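Local structure of cell division control protein Cdc48 (Mycobacterium smegmatis, 5E7P) at residues A549-G552 with S553-M556; V607-L610 with L611-D615; L570-R573 with A574-S577. The protein probably binds ATP and hydrolyses it as a member of the AAA ATPase family, with ADP bound at two sites in this structure. All blocks are in the same frame, centred on the assembly; numbering follows the deposited sequence.

Contact 1 of 3, residues A549-G552 with S553-M556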
ATOM      1  N   ALA A 549       7.464  -2.348  -9.808  1.00 34.58           N
ATOM      2  CA  ALA A 549       6.546  -2.972 -10.755  1.00 33.63           C
ATOM      3  C   ALA A 549       5.857  -1.977 -11.676  1.00 39.37           C
ATOM      4  O   ALA A 549       5.455  -0.897 -11.247  1.00 42.91           O
ATOM      5  CB  ALA A 549       5.509  -3.782 -10.006  1.00 30.78           C
ATOM      6  N   VAL A 550       5.720  -2.352 -12.945  1.00 40.72           N
ATOM      7  CA  VAL A 550       4.979  -1.549 -13.913  1.00 42.81           C
ATOM      8  C   VAL A 550       4.052  -2.417 -14.763  1.00 45.07           C
ATOM      9  O   VAL A 550       4.319  -3.598 -14.981  1.00 44.64           O
ATOM     10  CB  VAL A 550       5.915  -0.749 -14.854  1.00 41.44           C
ATOM     11  CG1 VAL A 550       6.830   0.167 -14.053  1.00 41.72           C
ATOM     12  CG2 VAL A 550       6.721  -1.685 -15.747  1.00 39.37           C
ATOM     13  N   LYS A 551       2.951  -1.827 -15.219  1.00 47.79           N
ATOM     14  CA  LYS A 551       2.101  -2.455 -16.223  1.00 50.26           C
ATOM     15  C   LYS A 551       2.491  -1.923 -17.592  1.00 53.21           C
ATOM     16  O   LYS A 551       2.521  -0.709 -17.803  1.00 54.28           O
ATOM     17  CB  LYS A 551       0.625  -2.157 -15.961  1.00 53.39           C
ATOM     18  CG  LYS A 551      -0.034  -3.068 -14.942  1.00 55.84           C
ATOM     19  CD  LYS A 551      -1.555  -3.012 -15.046  1.00 60.10           C
ATOM     20  CE  LYS A 551      -2.105  -4.061 -16.017  1.00 63.25           C
ATOM     21  NZ  LYS A 551      -1.642  -3.876 -17.424  1.00 65.23           N
ATOM     22  N   GLY A 552       2.786  -2.836 -18.515  1.00 54.17           N
ATOM     23  CA  GLY A 552       3.251  -2.484 -19.847  1.00 56.48           C
ATOM     24  C   GLY A 552       2.439  -1.411 -20.547  1.00 58.72           C
ATOM     25  O   GLY A 552       2.999  -0.508 -21.166  1.00 58.86           O
ATOM     26  N   SER A 553       1.117  -1.502 -20.435  1.00 60.42           N
ATOM     27  CA  SER A 553       0.219  -0.540 -21.066  1.00 62.78           C
ATOM     28  C   SER A 553       0.380   0.865 -20.491  1.00 64.60           C
ATOM     29  O   SER A 553       0.519   1.837 -21.235  1.00 67.57           O
ATOM     30  CB  SER A 553      -1.235  -0.991 -20.915  1.00 62.54           C
ATOM     31  OG  SER A 553      -1.460  -2.223 -21.574  1.00 62.96           O
ATOM     32  N   GLU A 554       0.357   0.962 -19.165  1.00 62.57           N
ATOM     33  CA  GLU A 554       0.356   2.251 -18.479  1.00 61.41           C
ATOM     34  C   GLU A 554       1.633   3.050 -18.712  1.00 60.46           C
ATOM     35  O   GLU A 554       1.581   4.255 -18.946  1.00 63.98           O
ATOM     36  CB  GLU A 554       0.118   2.060 -16.981  1.00 61.38           C
ATOM     37  CG  GLU A 554      -1.124   1.249 -16.661  1.00 63.96           C
ATOM     38  CD  GLU A 554      -1.507   1.328 -15.202  1.00 66.78           C
ATOM     39  OE1 GLU A 554      -0.861   2.099 -14.461  1.00 68.18           O
ATOM     40  OE2 GLU A 554      -2.456   0.622 -14.796  1.00 67.89           O
ATOM     41  N   LEU A 555       2.775   2.377 -18.649  1.00 57.06           N
ATOM     42  CA  LEU A 555       4.058   3.035 -18.873  1.00 56.02           C
ATOM     43  C   LEU A 555       4.152   3.589 -20.297  1.00 56.94           C
ATOM     44  O   LEU A 555       4.729   4.654 -20.527  1.00 55.85           O
ATOM     45  CB  LEU A 555       5.211   2.065 -18.586  1.00 52.55           C
ATOM     46  CG  LEU A 555       6.644   2.558 -18.801  1.00 53.82           C
ATOM     47  CD1 LEU A 555       7.549   2.069 -17.685  1.00 53.74           C
ATOM     48  CD2 LEU A 555       7.181   2.094 -20.147  1.00 55.40           C
ATOM     49  N   MET A 556       3.569   2.866 -21.245  1.00 58.60           N
ATOM     50  CA  MET A 556       3.651   3.234 -22.654  1.00 61.93           C
ATOM     51  C   MET A 556       2.605   4.270 -23.057  1.00 65.51           C
ATOM     52  O   MET A 556       2.918   5.242 -23.746  1.00 65.31           O
ATOM     53  CB  MET A 556       3.522   1.987 -23.535  1.00 60.22           C
ATOM     54  CG  MET A 556       4.689   1.016 -23.419  1.00 57.87           C
ATOM     55  SD  MET A 556       6.185   1.584 -24.254  1.00 58.00           S
ATOM     56  CE  MET A 556       5.709   1.381 -25.970  1.00 79.33           C
TER
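Lys551 and Leu555 meet through the backbone where strand 546-551 runs straight into helix 552-558. This is a strand-to-helix junction in an AAA domain with a P-loop NTPase core, and strand 546-551 is an outermost strand of its parallel sheet. Lys551 stands at the N-cap position. Its carbonyl O accepts the Leu555 N-H at 3.2 Å. The bond is almost straight, with an N-H...O angle of 173°, and the N-H comes in nearly along the C=O axis. The next acceptor, Gly552 O, takes Met556 N at 3.4 Å, but this bond is weak and bent to 144°. Met556 N has a second weak bond, to Ser553 O.

Lys551 and Ser553 find their main polar partners outside the turn. Lys551 NZ forms a salt bridge with Glu586 OE2, and Ser553 OG is hydrogen-bonded to that same oxygen, so one carboxylate oxygen holds both. Glu554 takes no salt bridge from Lys551, as its OE2 stays 5.3 Å from Lys551 NZ. The two side chains cross at an angle instead. Lys551 CB lies against Glu554 CG, and Lys551 CD approaches Glu554 OE2. The lysine side chain bends at its last two torsions. It comes within about 3 Å of a bound glycerol, probably from the crystallisation liquor, and about 7 Å of ADP.

On the buried side Val550 reaches across with one methyl. Val550 also touches Leu570, and Leu555 touches Ala566, both on helix 563-576. Within the turn itself, Val550 CG1 meets Leu555 CD1 at 4.2 Å.

Contact 2 of 3, residues V607-L610 with L611-D615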
ATOM      1  N   VAL A 607      12.239  -0.735 -26.379  1.00 41.28           N
ATOM      2  CA  VAL A 607      12.658  -2.134 -26.429  1.00 38.41           C
ATOM      3  C   VAL A 607      14.183  -2.271 -26.380  1.00 39.75           C
ATOM      4  O   VAL A 607      14.719  -3.073 -25.610  1.00 40.59           O
ATOM      5  CB  VAL A 607      12.107  -2.842 -27.683  1.00 36.07           C
ATOM      6  CG1 VAL A 607      12.710  -4.226 -27.824  1.00 34.24           C
ATOM      7  CG2 VAL A 607      10.588  -2.918 -27.625  1.00 35.16           C
ATOM      8  N   ALA A 608      14.875  -1.482 -27.197  1.00 38.97           N
ATOM      9  CA  ALA A 608      16.334  -1.490 -27.212  1.00 39.54           C
ATOM     10  C   ALA A 608      16.888  -1.096 -25.847  1.00 40.05           C
ATOM     11  O   ALA A 608      17.874  -1.666 -25.375  1.00 39.64           O
ATOM     12  CB  ALA A 608      16.867  -0.560 -28.293  1.00 40.33           C
ATOM     13  N   SER A 609      16.245  -0.121 -25.214  1.00 41.87           N
ATOM     14  CA  SER A 609      16.631   0.296 -23.873  1.00 43.63           C
ATOM     15  C   SER A 609      16.343  -0.823 -22.881  1.00 40.41           C
ATOM     16  O   SER A 609      17.117  -1.058 -21.953  1.00 40.38           O
ATOM     17  CB  SER A 609      15.887   1.568 -23.463  1.00 46.95           C
ATOM     18  OG  SER A 609      16.290   2.001 -22.176  1.00 48.49           O
ATOM     19  N   LEU A 610      15.226  -1.513 -23.090  1.00 38.17           N
ATOM     20  CA  LEU A 610      14.838  -2.624 -22.230  1.00 36.22           C
ATOM     21  C   LEU A 610      15.866  -3.754 -22.293  1.00 35.17           C
ATOM     22  O   LEU A 610      16.311  -4.259 -21.261  1.00 31.43           O
ATOM     23  CB  LEU A 610      13.453  -3.141 -22.620  1.00 36.13           C
ATOM     24  CG  LEU A 610      12.844  -4.193 -21.698  1.00 35.58           C
ATOM     25  CD1 LEU A 610      12.863  -3.700 -20.261  1.00 35.18           C
ATOM     26  CD2 LEU A 610      11.424  -4.525 -22.136  1.00 36.87           C
ATOM     27  N   LEU A 611      16.246  -4.136 -23.510  1.00 37.61           N
ATOM     28  CA  LEU A 611      17.268  -5.158 -23.721  1.00 37.99           C
ATOM     29  C   LEU A 611      18.573  -4.763 -23.040  1.00 38.97           C
ATOM     30  O   LEU A 611      19.242  -5.594 -22.425  1.00 37.15           O
ATOM     31  CB  LEU A 611      17.507  -5.378 -25.217  1.00 39.57           C
ATOM     32  CG  LEU A 611      16.323  -5.928 -26.015  1.00 39.91           C
ATOM     33  CD1 LEU A 611      16.639  -5.969 -27.501  1.00 39.97           C
ATOM     34  CD2 LEU A 611      15.949  -7.309 -25.509  1.00 38.84           C
ATOM     35  N   THR A 612      18.922  -3.484 -23.153  1.00 40.56           N
ATOM     36  CA  THR A 612      20.125  -2.948 -22.530  1.00 41.88           C
ATOM     37  C   THR A 612      20.065  -3.089 -21.014  1.00 41.20           C
ATOM     38  O   THR A 612      21.033  -3.510 -20.384  1.00 40.91           O
ATOM     39  CB  THR A 612      20.335  -1.458 -22.890  1.00 43.56           C
ATOM     40  OG1 THR A 612      20.414  -1.313 -24.314  1.00 45.09           O
ATOM     41  CG2 THR A 612      21.614  -0.924 -22.253  1.00 41.21           C
ATOM     42  N   GLU A 613      18.921  -2.736 -20.435  1.00 40.98           N
ATOM     43  CA  GLU A 613      18.739  -2.826 -18.990  1.00 41.44           C
ATOM     44  C   GLU A 613      18.730  -4.277 -18.512  1.00 38.74           C
ATOM     45  O   GLU A 613      19.292  -4.595 -17.461  1.00 36.94           O
ATOM     46  CB  GLU A 613      17.456  -2.113 -18.559  1.00 44.71           C
ATOM     47  CG  GLU A 613      17.468  -0.615 -18.818  1.00 49.55           C
ATOM     48  CD  GLU A 613      18.642   0.081 -18.156  1.00 53.82           C
ATOM     49  OE1 GLU A 613      19.541   0.558 -18.882  1.00 56.50           O
ATOM     50  OE2 GLU A 613      18.665   0.156 -16.909  1.00 54.01           O
ATOM     51  N   LEU A 614      18.094  -5.154 -19.283  1.00 36.85           N
ATOM     52  CA  LEU A 614      18.049  -6.572 -18.938  1.00 36.34           C
ATOM     53  C   LEU A 614      19.448  -7.176 -18.918  1.00 39.82           C
ATOM     54  O   LEU A 614      19.743  -8.057 -18.109  1.00 40.76           O
ATOM     55  CB  LEU A 614      17.160  -7.344 -19.915  1.00 33.87           C
ATOM     56  CG  LEU A 614      15.654  -7.094 -19.809  1.00 33.02           C
ATOM     57  CD1 LEU A 614      14.922  -7.861 -20.884  1.00 33.12           C
ATOM     58  CD2 LEU A 614      15.134  -7.480 -18.435  1.00 31.98           C
ATOM     59  N   ASP A 615      20.309  -6.692 -19.809  1.00 38.95           N
ATOM     60  CA  ASP A 615      21.672  -7.200 -19.899  1.00 38.83           C
ATOM     61  C   ASP A 615      22.546  -6.687 -18.761  1.00 38.87           C
ATOM     62  O   ASP A 615      23.545  -7.312 -18.410  1.00 42.13           O
ATOM     63  CB  ASP A 615      22.293  -6.865 -21.258  1.00 41.69           C
ATOM     64  CG  ASP A 615      21.636  -7.622 -22.405  1.00 45.35           C
ATOM     65  OD1 ASP A 615      20.855  -8.560 -22.133  1.00 45.97           O
ATOM     66  OD2 ASP A 615      21.905  -7.284 -23.577  1.00 46.17           O
TER
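Leu610 and Leu614 sit one turn apart on the buried side of helix 602-617. Leu610 CG lies 4.3 Å from Leu614 CD1, so the branch point of one leucine faces a methyl of the other. Leu614 CG also rests close on the carbonyl of Leu610, at 3.3 Å from Leu610 O. That carbonyl accepts Leu614 N at 2.8 Å. Val607 and Leu611 repeat the pattern, with Val607 CG1 near Leu611 CD1 and Leu611 N bonded to Val607 O.

These are i to i+4 contacts of a regular alpha helix, here one that packs beside helix 563-576 in the AAA domain. Leu610 and Glu613 touch Phe571 of that helix, and Ser609 OG is hydrogen-bonded to Glu564. Leu611 and Leu614 instead meet Leu639 of a loop.

The solvent side is looser, and polar. Ala608 and Thr612 are exposed there, and no methyl packing joins them. Their link is a shared acceptor. Ala608 O takes Thr612 N at 3.1 Å and Thr612 OG1 at 2.8 Å, the two donors arriving from opposite faces of the carbonyl plane. The hydroxyl can fold back because OG1 lies beside the threonine's own backbone N (chi1 -58°). Between the two sides, Glu613 CG leans on Ser609 O, 3.2 Å away, while Glu613 N bonds to the same oxygen.

Contact 3 of 3, residues L570-R573 with A574-S577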
ATOM      1  N   LEU A 570      13.303   2.991 -13.886  1.00 33.77           N
ATOM      2  CA  LEU A 570      12.822   1.821 -13.160  1.00 31.80           C
ATOM      3  C   LEU A 570      13.960   0.889 -12.744  1.00 31.17           C
ATOM      4  O   LEU A 570      14.068   0.504 -11.581  1.00 30.33           O
ATOM      5  CB  LEU A 570      11.809   1.065 -14.023  1.00 31.89           C
ATOM      6  CG  LEU A 570      11.385  -0.340 -13.593  1.00 30.09           C
ATOM      7  CD1 LEU A 570      10.655  -0.303 -12.264  1.00 29.73           C
ATOM      8  CD2 LEU A 570      10.513  -0.967 -14.667  1.00 29.79           C
ATOM      9  N   PHE A 571      14.814   0.543 -13.700  1.00 30.42           N
ATOM     10  CA  PHE A 571      15.919  -0.367 -13.434  1.00 30.05           C
ATOM     11  C   PHE A 571      16.987   0.262 -12.553  1.00 30.71           C
ATOM     12  O   PHE A 571      17.545  -0.405 -11.683  1.00 31.75           O
ATOM     13  CB  PHE A 571      16.518  -0.894 -14.740  1.00 31.56           C
ATOM     14  CG  PHE A 571      15.691  -1.970 -15.386  1.00 31.41           C
ATOM     15  CD1 PHE A 571      14.654  -1.642 -16.245  1.00 31.10           C
ATOM     16  CD2 PHE A 571      15.936  -3.308 -15.114  1.00 29.16           C
ATOM     17  CE1 PHE A 571      13.882  -2.633 -16.831  1.00 30.67           C
ATOM     18  CE2 PHE A 571      15.170  -4.302 -15.697  1.00 28.32           C
ATOM     19  CZ  PHE A 571      14.141  -3.964 -16.557  1.00 29.82           C
ATOM     20  N   ALA A 572      17.259   1.549 -12.769  1.00 30.39           N
ATOM     21  CA  ALA A 572      18.227   2.269 -11.945  1.00 28.98           C
ATOM     22  C   ALA A 572      17.771   2.328 -10.492  1.00 26.64           C
ATOM     23  O   ALA A 572      18.592   2.259  -9.579  1.00 26.39           O
ATOM     24  CB  ALA A 572      18.468   3.678 -12.485  1.00 28.37           C
ATOM     25  N   ARG A 573      16.464   2.457 -10.281  1.00 25.58           N
ATOM     26  CA  ARG A 573      15.921   2.446  -8.926  1.00 28.98           C
ATOM     27  C   ARG A 573      16.048   1.054  -8.316  1.00 28.33           C
ATOM     28  O   ARG A 573      16.281   0.908  -7.118  1.00 27.08           O
ATOM     29  CB  ARG A 573      14.456   2.887  -8.902  1.00 28.86           C
ATOM     30  CG  ARG A 573      13.944   3.181  -7.494  1.00 30.29           C
ATOM     31  CD  ARG A 573      12.427   3.085  -7.391  1.00 35.25           C
ATOM     32  NE  ARG A 573      11.753   3.864  -8.423  1.00 41.64           N
ATOM     33  CZ  ARG A 573      11.062   3.335  -9.428  1.00 42.92           C
ATOM     34  NH1 ARG A 573      10.942   2.020  -9.532  1.00 39.17           N
ATOM     35  NH2 ARG A 573      10.485   4.125 -10.324  1.00 46.37           N
ATOM     36  N   ALA A 574      15.893   0.034  -9.151  1.00 27.17           N
ATOM     37  CA  ALA A 574      15.981  -1.345  -8.692  1.00 27.80           C
ATOM     38  C   ALA A 574      17.414  -1.690  -8.306  1.00 30.01           C
ATOM     39  O   ALA A 574      17.656  -2.300  -7.264  1.00 30.69           O
ATOM     40  CB  ALA A 574      15.466  -2.296  -9.765  1.00 25.23           C
ATOM     41  N   ARG A 575      18.360  -1.292  -9.150  1.00 31.92           N
ATOM     42  CA  ARG A 575      19.775  -1.519  -8.874  1.00 35.04           C
ATOM     43  C   ARG A 575      20.205  -0.842  -7.575  1.00 35.18           C
ATOM     44  O   ARG A 575      20.948  -1.419  -6.782  1.00 36.13           O
ATOM     45  CB  ARG A 575      20.646  -1.031 -10.039  1.00 39.20           C
ATOM     46  CG  ARG A 575      20.737  -2.007 -11.202  1.00 43.61           C
ATOM     47  CD  ARG A 575      21.755  -1.555 -12.247  1.00 49.21           C
ATOM     48  NE  ARG A 575      21.141  -0.777 -13.322  1.00 54.60           N
ATOM     49  CZ  ARG A 575      21.201   0.548 -13.423  1.00 59.68           C
ATOM     50  NH1 ARG A 575      21.855   1.259 -12.515  1.00 61.71           N
ATOM     51  NH2 ARG A 575      20.609   1.162 -14.439  1.00 61.63           N
ATOM     52  N   ASP A 576      19.723   0.380  -7.360  1.00 34.23           N
ATOM     53  CA  ASP A 576      20.100   1.164  -6.186  1.00 34.96           C
ATOM     54  C   ASP A 576      19.381   0.722  -4.914  1.00 35.96           C
ATOM     55  O   ASP A 576      19.773   1.107  -3.813  1.00 38.29           O
ATOM     56  CB  ASP A 576      19.851   2.657  -6.433  1.00 37.75           C
ATOM     57  CG  ASP A 576      20.777   3.240  -7.489  1.00 41.25           C
ATOM     58  OD1 ASP A 576      21.827   2.627  -7.775  1.00 43.28           O
ATOM     59  OD2 ASP A 576      20.459   4.320  -8.029  1.00 41.78           O
ATOM     60  N   SER A 577      18.336  -0.085  -5.064  1.00 35.50           N
ATOM     61  CA  SER A 577      17.521  -0.495  -3.922  1.00 36.09           C
ATOM     62  C   SER A 577      17.662  -1.977  -3.578  1.00 34.67           C
ATOM     63  O   SER A 577      16.925  -2.486  -2.734  1.00 32.92           O
ATOM     64  CB  SER A 577      16.047  -0.171  -4.177  1.00 36.20           C
ATOM     65  OG  SER A 577      15.878   1.191  -4.525  1.00 37.42           O
TER
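Arg573 O and Ser577 OG form the shortest polar link here. The serine hydroxyl donates to the carbonyl one turn back, at 2.6 Å, tilted 20° from the carbonyl plane. With chi1 at -54°, OG lies beside the serine's own N and turns back to the helix. The same OG is also hydrogen-bonded to Gly388 N.

Three backbone bonds accompany it. Arg575 N reaches Phe571 O at 2.8 Å. Ala574 N bonds to Leu570 O at 3.1 Å. Asp576 N bonds to Ala572 O, also at 3.1 Å, and Asp576 CG sits close to that same oxygen. These bonds belong to the C-terminal part of helix 563-576, a helix that packs on the parallel sheet of the AAA domain. Leu570 and Ala574 touch strands 546-551 and 580-585, and Phe571 touches Val582 of the sheet and Ile617 of helix 602-617.

Among the charged groups, Arg575 folds along its own helix. Its guanidinium turns one face to Ala572 CA, 3.4 Å above the plane and toward the rim. Phe571 O lies on that same face. Arg575 NH2 also comes within 3.8 Å of Ala572 CB. Arg575 NH2 has a long, weak ion pair with Glu613 of helix 602-617, while Arg573 sends its polar end elsewhere: NE forms a salt bridge with Glu386 of strand 385-388.

No apolar side-chain pair joins the segments. The end of the Phe571 side chain leads away from residues 574-577. Ala574 CB rests on a carbonyl, Phe571 O, at 3.4 Å.

Following the chain from the N terminus, contact 1 comes first, then contact 3, then contact 2. Each joins adjoining segments, so each closes just a turn of backbone, and the three run in series without nesting or crossing. Contact 1 turns strand 546-551 into helix 552-558. Contact 3 lies in the C-terminal part of the next helix, 563-576, and contact 1 packs on it through its valine. The chain then passes through strand 580-585 to helix 602-617, which holds contact 2. Phe571 of contact 3 touches Leu614 there. Contact 3 therefore touches both others, while contacts 1 and 2 stay about 7 Å apart at their nearest atoms.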